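PDB 4DRS: pyruvate kinase, which probably catalyses the last step of glycolysis, transferring the phosphate of phosphoenolpyruvate to ADP to yield pyruvate and ATP, with magnesium and potassium ions. Local coordinates for residues K111-R116 and L210-D215; T430-G435 and I450-A455; K470-N475 and E494-S499. All blocks are in the same frame, centred on the assembly; numbering follows the deposited sequence.

Contact 1: residues K111-R116 and L210-D215; sequences KGPEIR and LPIIGD
The CB-CG-CD edge of the Pro113 ring fits closely into the bend of Leu210, Pro211 and Ile212. Pro113 CB lies 3.3 Å from Pro211 O and 3.7 Å from Leu210 CB, with CD near Ile212 O. Pro113 CG meets Ile212 CD1 at 4.0 Å; the CB of Ile212 heads away, but two bends (chi1 -56°, chi2 -53°) fold its terminal methyl back. Proline's constrained phi suits the centre of an inverse gamma turn, closed by Glu114 N and Gly112 O at 2.9 Å, while Gly112 readily adopts the positive phi before it. The two segments belong to the connections through which pyruvate kinases insert their small B domain after the third barrel strand. Beyond the proline the fit slackens: Leu210 CD1 lies along the backbone, 3.8 Å from Glu114 O, but only 4.4 Å from Ile115 CG1. No hydrogen bond joins the segments directly; Asp217 links them, its carboxylate oxygens taking Gly112 N and Gly214 N. The CB of exposed Pro211 points away. Glu114 also leaves the interface, its OE2 salt-bridged, with weak N-H geometry, to NE of Arg116, which binds ADP in a structure of this protein but not here.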
loop_
_atom_site.group_PDB
_atom_site.type_symbol
_atom_site.label_atom_id
_atom_site.label_comp_id
_atom_site.label_asym_id
_atom_site.label_seq_id
_atom_site.Cartn_x
_atom_site.Cartn_y
_atom_site.Cartn_z
ATOM N N LYS A 111 -41.497 -17.666 15.192
ATOM C CA LYS A 111 -41.863 -18.861 14.443
ATOM C C LYS A 111 -41.862 -18.574 12.934
ATOM O O LYS A 111 -41.308 -19.343 12.155
ATOM C CB LYS A 111 -43.236 -19.364 14.902
ATOM C CG LYS A 111 -43.674 -20.671 14.266
ATOM C CD LYS A 111 -45.010 -21.134 14.823
ATOM C CE LYS A 111 -45.442 -22.446 14.187
ATOM N NZ LYS A 111 -46.559 -23.076 14.949
ATOM N N GLY A 112 -42.478 -17.464 12.536
ATOM C CA GLY A 112 -42.513 -17.067 11.136
ATOM C C GLY A 112 -43.359 -17.969 10.246
ATOM O O GLY A 112 -44.102 -18.823 10.740
ATOM N N PRO A 113 -43.247 -17.787 8.918
ATOM C CA PRO A 113 -44.089 -18.509 7.967
ATOM C C PRO A 113 -43.595 -19.931 7.700
ATOM O O PRO A 113 -43.184 -20.243 6.580
ATOM C CB PRO A 113 -43.987 -17.655 6.702
ATOM C CG PRO A 113 -42.640 -17.024 6.784
ATOM C CD PRO A 113 -42.321 -16.855 8.246
ATOM N N GLU A 114 -43.644 -20.785 8.718
ATOM C CA GLU A 114 -43.222 -22.175 8.572
ATOM C C GLU A 114 -44.403 -23.133 8.446
ATOM O O GLU A 114 -45.503 -22.844 8.913
ATOM C CB GLU A 114 -42.296 -22.595 9.724
ATOM C CG GLU A 114 -42.918 -22.542 11.112
ATOM C CD GLU A 114 -42.014 -23.118 12.194
ATOM O OE1 GLU A 114 -40.801 -22.809 12.219
ATOM O OE2 GLU A 114 -42.525 -23.881 13.038
ATOM N N ILE A 115 -44.161 -24.266 7.794
ATOM C CA ILE A 115 -45.149 -25.332 7.677
ATOM C C ILE A 115 -44.664 -26.533 8.483
ATOM O O ILE A 115 -43.537 -27.003 8.296
ATOM C CB ILE A 115 -45.377 -25.756 6.206
ATOM C CG1 ILE A 115 -45.681 -24.536 5.327
ATOM C CG2 ILE A 115 -46.503 -26.778 6.112
ATOM C CD1 ILE A 115 -45.404 -24.752 3.853
ATOM N N ARG A 116 -45.510 -27.018 9.385
ATOM C CA ARG A 116 -45.163 -28.188 10.186
ATOM C C ARG A 116 -46.204 -29.298 10.072
ATOM O O ARG A 116 -47.364 -29.044 9.729
ATOM C CB ARG A 116 -44.922 -27.800 11.654
ATOM C CG ARG A 116 -43.634 -27.018 11.878
ATOM C CD ARG A 116 -43.131 -27.139 13.309
ATOM N NE ARG A 116 -41.904 -26.371 13.535
ATOM C CZ ARG A 116 -40.670 -26.808 13.280
ATOM N NH1 ARG A 116 -40.469 -28.020 12.780
ATOM N NH2 ARG A 116 -39.629 -26.024 13.526
ATOM N N LEU A 210 -48.196 -17.495 3.209
ATOM C CA LEU A 210 -48.171 -17.138 4.625
ATOM C C LEU A 210 -47.513 -15.771 4.820
ATOM O O LEU A 210 -46.603 -15.412 4.070
ATOM C CB LEU A 210 -47.437 -18.209 5.445
ATOM C CG LEU A 210 -48.120 -19.563 5.694
ATOM C CD1 LEU A 210 -47.165 -20.522 6.392
ATOM C CD2 LEU A 210 -49.414 -19.423 6.494
ATOM N N PRO A 211 -47.973 -14.998 5.823
ATOM C CA PRO A 211 -47.306 -13.726 6.102
ATOM C C PRO A 211 -45.956 -13.940 6.796
ATOM O O PRO A 211 -45.749 -14.966 7.457
ATOM C CB PRO A 211 -48.274 -13.004 7.050
ATOM C CG PRO A 211 -49.375 -13.965 7.361
ATOM C CD PRO A 211 -49.007 -15.310 6.825
ATOM N N ILE A 212 -45.048 -12.984 6.634
ATOM C CA ILE A 212 -43.772 -13.018 7.338
ATOM C C ILE A 212 -44.018 -12.827 8.837
ATOM O O ILE A 212 -43.439 -13.522 9.668
ATOM C CB ILE A 212 -42.785 -11.964 6.778
ATOM C CG1 ILE A 212 -42.581 -12.161 5.259
ATOM C CG2 ILE A 212 -41.458 -11.984 7.536
ATOM C CD1 ILE A 212 -42.180 -13.560 4.815
ATOM N N ILE A 213 -44.896 -11.889 9.170
ATOM C CA ILE A 213 -45.344 -11.710 10.540
ATOM C C ILE A 213 -46.841 -12.020 10.577
ATOM O O ILE A 213 -47.670 -11.181 10.226
ATOM C CB ILE A 213 -45.044 -10.285 11.069
ATOM C CG1 ILE A 213 -43.580 -9.909 10.812
ATOM C CG2 ILE A 213 -45.355 -10.179 12.555
ATOM C CD1 ILE A 213 -43.248 -8.463 11.127
ATOM N N GLY A 214 -47.175 -13.243 10.977
ATOM C CA GLY A 214 -48.567 -13.670 11.068
ATOM C C GLY A 214 -49.219 -13.222 12.362
ATOM O O GLY A 214 -48.688 -12.367 13.080
ATOM N N ASP A 215 -50.370 -13.811 12.671
ATOM C CA ASP A 215 -51.099 -13.472 13.884
ATOM C C ASP A 215 -50.374 -13.932 15.153
ATOM O O ASP A 215 -50.308 -13.185 16.136
ATOM C CB ASP A 215 -52.512 -14.045 13.844
ATOM C CG ASP A 215 -53.382 -13.496 14.947
ATOM O OD1 ASP A 215 -53.629 -14.236 15.925
ATOM O OD2 ASP A 215 -53.791 -12.315 14.847
#

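Contact 2: residues T430-G435 and I450-A455; sequences TITETG and IIACTA. With SO4 (sulfate ion), chain C.
Strands 427-431 and 449-454 run parallel here, Thr430 pairing with Ala452 and Ile431 with Cys453, with three backbone bonds zigzagging between them: Thr430 N to Ile451 O at 2.8 Å, Cys453 N to Thr430 O at 2.8 Å, and Thr432 N to Cys453 O at 2.9 Å. On one face Thr430 CG2 rests 4.0 Å from Ala452 CB and also touches Ile450 CG2; a branched residue sits beside a small one, and Ala438 and Ile441 of helix 436-443 pack on Thr430. Ile431 and Cys453 share the other face and meet more loosely, both contacting Val483 of helix 480-493. Just past the paired residues, Thr454 OG1 adds a weak bond of 3.1 Å to Thr432 O. Thr432 divides its work: with OG1 anti to the backbone N (chi1 -177°), the hydroxyl faces the turn and the sulfate while CG2 stays near Ala452 CB. Thr432 OG1 accepts Gly435 N at 2.7 Å, an ST motif that shapes the turn before helix 436-443, where Gly435 is the N-cap and tolerates positive phi. Sulfate O3 is gathered in by this turn, receiving Thr434 OG1 at 2.6 Å and Thr434 N at 3.0 Å, with a longer bond from Glu433 N; Thr437 OG1 holds the ion from the first turn of the helix. Hydroxyls and peptide N-H groups thus meet the anion without a basic side chain from these segments, and the nearby helix N-terminus would probably favour its charge. Although the sulfate probably comes from the crystallisation liquor, such chemistry suggests an anion-binding site, consistent with the loop that binds an effector phosphate in allosteric relatives.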
loop_
_atom_site.group_PDB
_atom_site.type_symbol
_atom_site.label_atom_id
_atom_site.label_comp_id
_atom_site.label_asym_id
_atom_site.label_seq_id
_atom_site.Cartn_x
_atom_site.Cartn_y
_atom_site.Cartn_z
ATOM N N THR A 430 -15.997 3.764 27.068
ATOM C CA THR A 430 -16.963 4.720 26.534
ATOM C C THR A 430 -18.151 4.941 27.475
ATOM O O THR A 430 -18.814 3.993 27.895
ATOM C CB THR A 430 -17.431 4.347 25.102
ATOM O OG1 THR A 430 -18.356 5.331 24.625
ATOM C CG2 THR A 430 -18.094 2.971 25.061
ATOM N N ILE A 431 -18.390 6.198 27.824
ATOM C CA ILE A 431 -19.543 6.567 28.632
ATOM C C ILE A 431 -20.677 6.858 27.658
ATOM O O ILE A 431 -20.583 7.771 26.843
ATOM C CB ILE A 431 -19.248 7.793 29.529
ATOM C CG1 ILE A 431 -18.108 7.486 30.509
ATOM C CG2 ILE A 431 -20.492 8.227 30.290
ATOM C CD1 ILE A 431 -17.584 8.699 31.254
ATOM N N THR A 432 -21.736 6.061 27.735
ATOM C CA THR A 432 -22.820 6.129 26.762
ATOM C C THR A 432 -24.190 5.959 27.414
ATOM O O THR A 432 -24.336 5.224 28.391
ATOM C CB THR A 432 -22.623 5.103 25.618
ATOM O OG1 THR A 432 -23.665 5.256 24.647
ATOM C CG2 THR A 432 -22.616 3.664 26.145
ATOM N N GLU A 433 -25.184 6.654 26.870
ATOM C CA GLU A 433 -26.551 6.561 27.367
ATOM C C GLU A 433 -27.425 5.741 26.416
ATOM O O GLU A 433 -28.523 5.324 26.786
ATOM C CB GLU A 433 -27.148 7.960 27.571
ATOM C CG GLU A 433 -28.318 8.001 28.553
ATOM C CD GLU A 433 -29.281 9.160 28.302
ATOM O OE1 GLU A 433 -29.511 9.512 27.123
ATOM O OE2 GLU A 433 -29.825 9.708 29.287
ATOM N N THR A 434 -26.936 5.515 25.196
ATOM C CA THR A 434 -27.691 4.777 24.178
ATOM C C THR A 434 -26.942 3.560 23.642
ATOM O O THR A 434 -27.554 2.669 23.059
ATOM C CB THR A 434 -28.076 5.668 22.972
ATOM O OG1 THR A 434 -26.892 6.136 22.314
ATOM C CG2 THR A 434 -28.936 6.857 23.406
ATOM N N GLY A 435 -25.623 3.535 23.829
ATOM C CA GLY A 435 -24.780 2.467 23.293
ATOM C C GLY A 435 -24.240 2.746 21.899
ATOM O O GLY A 435 -23.442 1.967 21.369
ATOM N N ILE A 450 -13.486 -3.156 24.457
ATOM C CA ILE A 450 -14.298 -1.963 24.632
ATOM C C ILE A 450 -15.170 -2.117 25.873
ATOM O O ILE A 450 -15.963 -3.056 25.974
ATOM C CB ILE A 450 -15.209 -1.697 23.415
ATOM C CG1 ILE A 450 -14.412 -1.738 22.111
ATOM C CG2 ILE A 450 -15.933 -0.360 23.562
ATOM C CD1 ILE A 450 -15.258 -2.092 20.907
ATOM N N ILE A 451 -15.023 -1.186 26.810
ATOM C CA ILE A 451 -15.845 -1.179 28.015
ATOM C C ILE A 451 -16.863 -0.047 27.944
ATOM O O ILE A 451 -16.494 1.130 27.934
ATOM C CB ILE A 451 -14.984 -1.088 29.300
ATOM C CG1 ILE A 451 -14.090 -2.332 29.411
ATOM C CG2 ILE A 451 -15.871 -0.926 30.530
ATOM C CD1 ILE A 451 -13.256 -2.413 30.671
ATOM N N ALA A 452 -18.140 -0.419 27.877
ATOM C CA ALA A 452 -19.235 0.539 27.786
ATOM C C ALA A 452 -19.870 0.792 29.149
ATOM O O ALA A 452 -20.361 -0.141 29.791
ATOM C CB ALA A 452 -20.285 0.052 26.801
ATOM N N CYS A 453 -19.863 2.057 29.571
ATOM C CA CYS A 453 -20.423 2.463 30.857
ATOM C C CYS A 453 -21.734 3.195 30.667
ATOM O O CYS A 453 -21.791 4.236 30.010
ATOM C CB CYS A 453 -19.455 3.364 31.614
ATOM S SG CYS A 453 -17.851 2.616 31.922
ATOM N N THR A 454 -22.784 2.650 31.268
ATOM C CA THR A 454 -24.123 3.195 31.122
ATOM C C THR A 454 -24.888 3.043 32.432
ATOM O O THR A 454 -24.528 2.221 33.277
ATOM C CB THR A 454 -24.881 2.518 29.950
ATOM O OG1 THR A 454 -26.171 3.119 29.794
ATOM C CG2 THR A 454 -25.050 1.015 30.183
ATOM N N ALA A 455 -25.935 3.847 32.594
ATOM C CA ALA A 455 -26.808 3.755 33.761
ATOM C C ALA A 455 -28.065 2.947 33.448
ATOM O O ALA A 455 -28.859 2.649 34.343
ATOM C CB ALA A 455 -27.177 5.144 34.260
HETATM S S SO4 C . -23.865 7.967 23.031
HETATM O O1 SO4 C . -23.202 8.863 24.000
HETATM O O2 SO4 C . -22.906 6.920 22.632
HETATM O O3 SO4 C . -25.048 7.332 23.651
HETATM O O4 SO4 C . -24.321 8.732 21.851
#

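Contact 3: residues K470-N475 and E494-S499; sequences KTYVLN and ESLIES. With SO4 (sulfate ion), chain D.
Glu494, the first residue beyond helix 480-493, stretches its carboxylate back to Tyr472 and Lys470 on strand 469-473. Tyr472 OH donates to Glu494 OE1 at 2.7 Å, reaching it from above the carboxylate plane, 46° out of it. OE1 in turn sits at the edge of the tyrosine ring, near the ring plane, and the two flat groups are turned 65° apart. Glu494 OE1 also approaches Lys470 CE at 3.0 Å, whereas the salt bridge between Lys470 NZ and Glu494 OE1 is long, 4.0 Å. The reason is the last bend of the lysine (chi4 73°), which swings NZ to a sulfate, probably from the crystallisation liquor, where Lys470 NZ bonds O1 at 2.8 Å. Sulfate O4 is held by Thr471 N at 3.1 Å and by Thr471 OG1, and Thr103 N and Lys464 NZ also bind the ion. Ser495 then takes a positive phi as the C-prime residue of a Schellman motif, its N bonded to Lys492 O and Leu496 N to Ala491 O. The reversal returns Leu496 to the strand: Leu496 CD1 lies against Lys470 CD at 3.9 Å and close to Tyr472 OH, an apolar methyl against the aliphatic part of the lysine, and the leucine also reaches Ile451. Here, then, a helix C-terminus is pinned to an outer strand before the chain crosses the sheet to strand 502-506, beside 427-431, the change of direction that marks a doubly wound alpha/beta domain.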
loop_
_atom_site.group_PDB
_atom_site.type_symbol
_atom_site.label_atom_id
_atom_site.label_comp_id
_atom_site.label_asym_id
_atom_site.label_seq_id
_atom_site.Cartn_x
_atom_site.Cartn_y
_atom_site.Cartn_z
ATOM N N LYS A 470 -17.716 -5.114 26.342
ATOM C CA LYS A 470 -18.082 -5.506 27.694
ATOM C C LYS A 470 -18.755 -4.291 28.326
ATOM O O LYS A 470 -18.398 -3.156 28.007
ATOM C CB LYS A 470 -16.841 -5.934 28.484
ATOM C CG LYS A 470 -17.118 -6.313 29.933
ATOM C CD LYS A 470 -15.872 -6.825 30.645
ATOM C CE LYS A 470 -16.184 -7.264 32.071
ATOM N NZ LYS A 470 -16.942 -8.547 32.161
ATOM N N THR A 471 -19.726 -4.519 29.206
ATOM C CA THR A 471 -20.497 -3.415 29.776
ATOM C C THR A 471 -20.417 -3.311 31.304
ATOM O O THR A 471 -20.444 -4.320 32.011
ATOM C CB THR A 471 -21.978 -3.499 29.369
ATOM O OG1 THR A 471 -22.513 -4.759 29.792
ATOM C CG2 THR A 471 -22.142 -3.363 27.858
ATOM N N TYR A 472 -20.311 -2.080 31.801
ATOM C CA TYR A 472 -20.455 -1.801 33.227
ATOM C C TYR A 472 -21.715 -0.978 33.448
ATOM O O TYR A 472 -21.828 0.138 32.935
ATOM C CB TYR A 472 -19.245 -1.042 33.792
ATOM C CG TYR A 472 -17.923 -1.799 33.814
ATOM C CD1 TYR A 472 -16.721 -1.112 33.994
ATOM C CD2 TYR A 472 -17.867 -3.190 33.659
ATOM C CE1 TYR A 472 -15.507 -1.780 34.021
ATOM C CE2 TYR A 472 -16.654 -3.866 33.682
ATOM C CZ TYR A 472 -15.480 -3.154 33.861
ATOM O OH TYR A 472 -14.270 -3.802 33.888
ATOM N N VAL A 473 -22.662 -1.541 34.195
ATOM C CA VAL A 473 -23.898 -0.841 34.536
ATOM C C VAL A 473 -23.716 -0.071 35.843
ATOM O O VAL A 473 -23.296 -0.638 36.855
ATOM C CB VAL A 473 -25.101 -1.803 34.658
ATOM C CG1 VAL A 473 -26.373 -1.032 34.988
ATOM C CG2 VAL A 473 -25.283 -2.603 33.377
ATOM N N LEU A 474 -24.034 1.218 35.812
ATOM C CA LEU A 474 -23.842 2.084 36.970
ATOM C C LEU A 474 -25.148 2.714 37.448
ATOM O O LEU A 474 -26.136 2.761 36.709
ATOM C CB LEU A 474 -22.804 3.167 36.655
ATOM C CG LEU A 474 -21.403 2.672 36.269
ATOM C CD1 LEU A 474 -20.564 3.799 35.691
ATOM C CD2 LEU A 474 -20.693 2.032 37.455
ATOM N N ASN A 475 -25.145 3.180 38.697
ATOM C CA ASN A 475 -26.270 3.935 39.248
ATOM C C ASN A 475 -26.415 5.290 38.556
ATOM O O ASN A 475 -27.520 5.695 38.190
ATOM C CB ASN A 475 -26.132 4.102 40.774
ATOM C CG ASN A 475 -24.830 4.781 41.182
ATOM O OD1 ASN A 475 -23.737 4.354 40.793
ATOM N ND2 ASN A 475 -24.941 5.844 41.980
ATOM N N GLU A 494 -10.784 -7.219 37.349
ATOM C CA GLU A 494 -11.139 -8.287 36.406
ATOM C C GLU A 494 -9.974 -8.711 35.512
ATOM O O GLU A 494 -10.162 -9.475 34.561
ATOM C CB GLU A 494 -12.329 -7.862 35.543
ATOM C CG GLU A 494 -13.640 -7.732 36.303
ATOM C CD GLU A 494 -14.739 -7.105 35.470
ATOM O OE1 GLU A 494 -14.424 -6.483 34.433
ATOM O OE2 GLU A 494 -15.921 -7.230 35.855
ATOM N N SER A 495 -8.778 -8.212 35.828
ATOM C CA SER A 495 -7.542 -8.543 35.109
ATOM C C SER A 495 -7.578 -8.133 33.631
ATOM O O SER A 495 -7.051 -8.836 32.763
ATOM C CB SER A 495 -7.196 -10.035 35.260
ATOM O OG SER A 495 -7.054 -10.401 36.624
ATOM N N LEU A 496 -8.202 -6.989 33.356
ATOM C CA LEU A 496 -8.291 -6.466 31.994
ATOM C C LEU A 496 -7.260 -5.369 31.748
ATOM O O LEU A 496 -6.886 -5.110 30.605
ATOM C CB LEU A 496 -9.707 -5.953 31.701
ATOM C CG LEU A 496 -10.870 -6.934 31.897
ATOM C CD1 LEU A 496 -12.210 -6.221 31.762
ATOM C CD2 LEU A 496 -10.783 -8.104 30.928
ATOM N N ILE A 497 -6.802 -4.738 32.828
ATOM C CA ILE A 497 -5.808 -3.660 32.768
ATOM C C ILE A 497 -4.928 -3.657 34.028
ATOM O O ILE A 497 -5.332 -4.165 35.076
ATOM C CB ILE A 497 -6.478 -2.272 32.549
ATOM C CG1 ILE A 497 -5.433 -1.206 32.185
ATOM C CG2 ILE A 497 -7.324 -1.870 33.757
ATOM C CD1 ILE A 497 -5.993 0.058 31.566
ATOM N N GLU A 498 -3.728 -3.090 33.912
ATOM C CA GLU A 498 -2.791 -2.977 35.034
ATOM C C GLU A 498 -2.382 -1.522 35.266
ATOM O O GLU A 498 -2.609 -0.666 34.410
ATOM C CB GLU A 498 -1.544 -3.824 34.775
ATOM C CG GLU A 498 -1.824 -5.293 34.497
ATOM C CD GLU A 498 -0.589 -6.051 34.050
ATOM O OE1 GLU A 498 0.073 -5.613 33.083
ATOM O OE2 GLU A 498 -0.281 -7.095 34.664
ATOM N N SER A 499 -1.782 -1.249 36.424
ATOM C CA SER A 499 -1.272 0.086 36.744
ATOM C C SER A 499 -0.216 0.520 35.733
ATOM O O SER A 499 0.616 -0.285 35.309
ATOM C CB SER A 499 -0.687 0.121 38.157
ATOM O OG SER A 499 -1.710 0.019 39.131
HETATM S S SO4 D . -20.122 -8.506 30.140
HETATM O O1 SO4 D . -19.595 -7.995 31.425
HETATM O O2 SO4 D . -19.007 -8.981 29.290
HETATM O O3 SO4 D . -21.034 -9.641 30.430
HETATM O O4 SO4 D . -20.848 -7.412 29.451
#

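Overall arrangement
Contact 2 is the buried one, strand against strand; contact 3 is partly buried at the margin of the same sheet, and contact 1 is a surface contact between loops within the barrel-domain range. Contacts 2 and 3 have centres about 12 Å apart and are joined directly, Ile450 O and Ala452 N probably bonding the backbone of Lys470, with Ile451 packed on Tyr472. Contact 1 is about 37 Å and 43 Å, centre to centre, from these two, across the middle of the chain. Regular backbone bonding rules contact 2, which adds an anion-binding turn at its strand end; contact 3 mixes a Glu-Tyr bond with an apolar leucine, and contact 1 rests on proline, leucine and isoleucine packing.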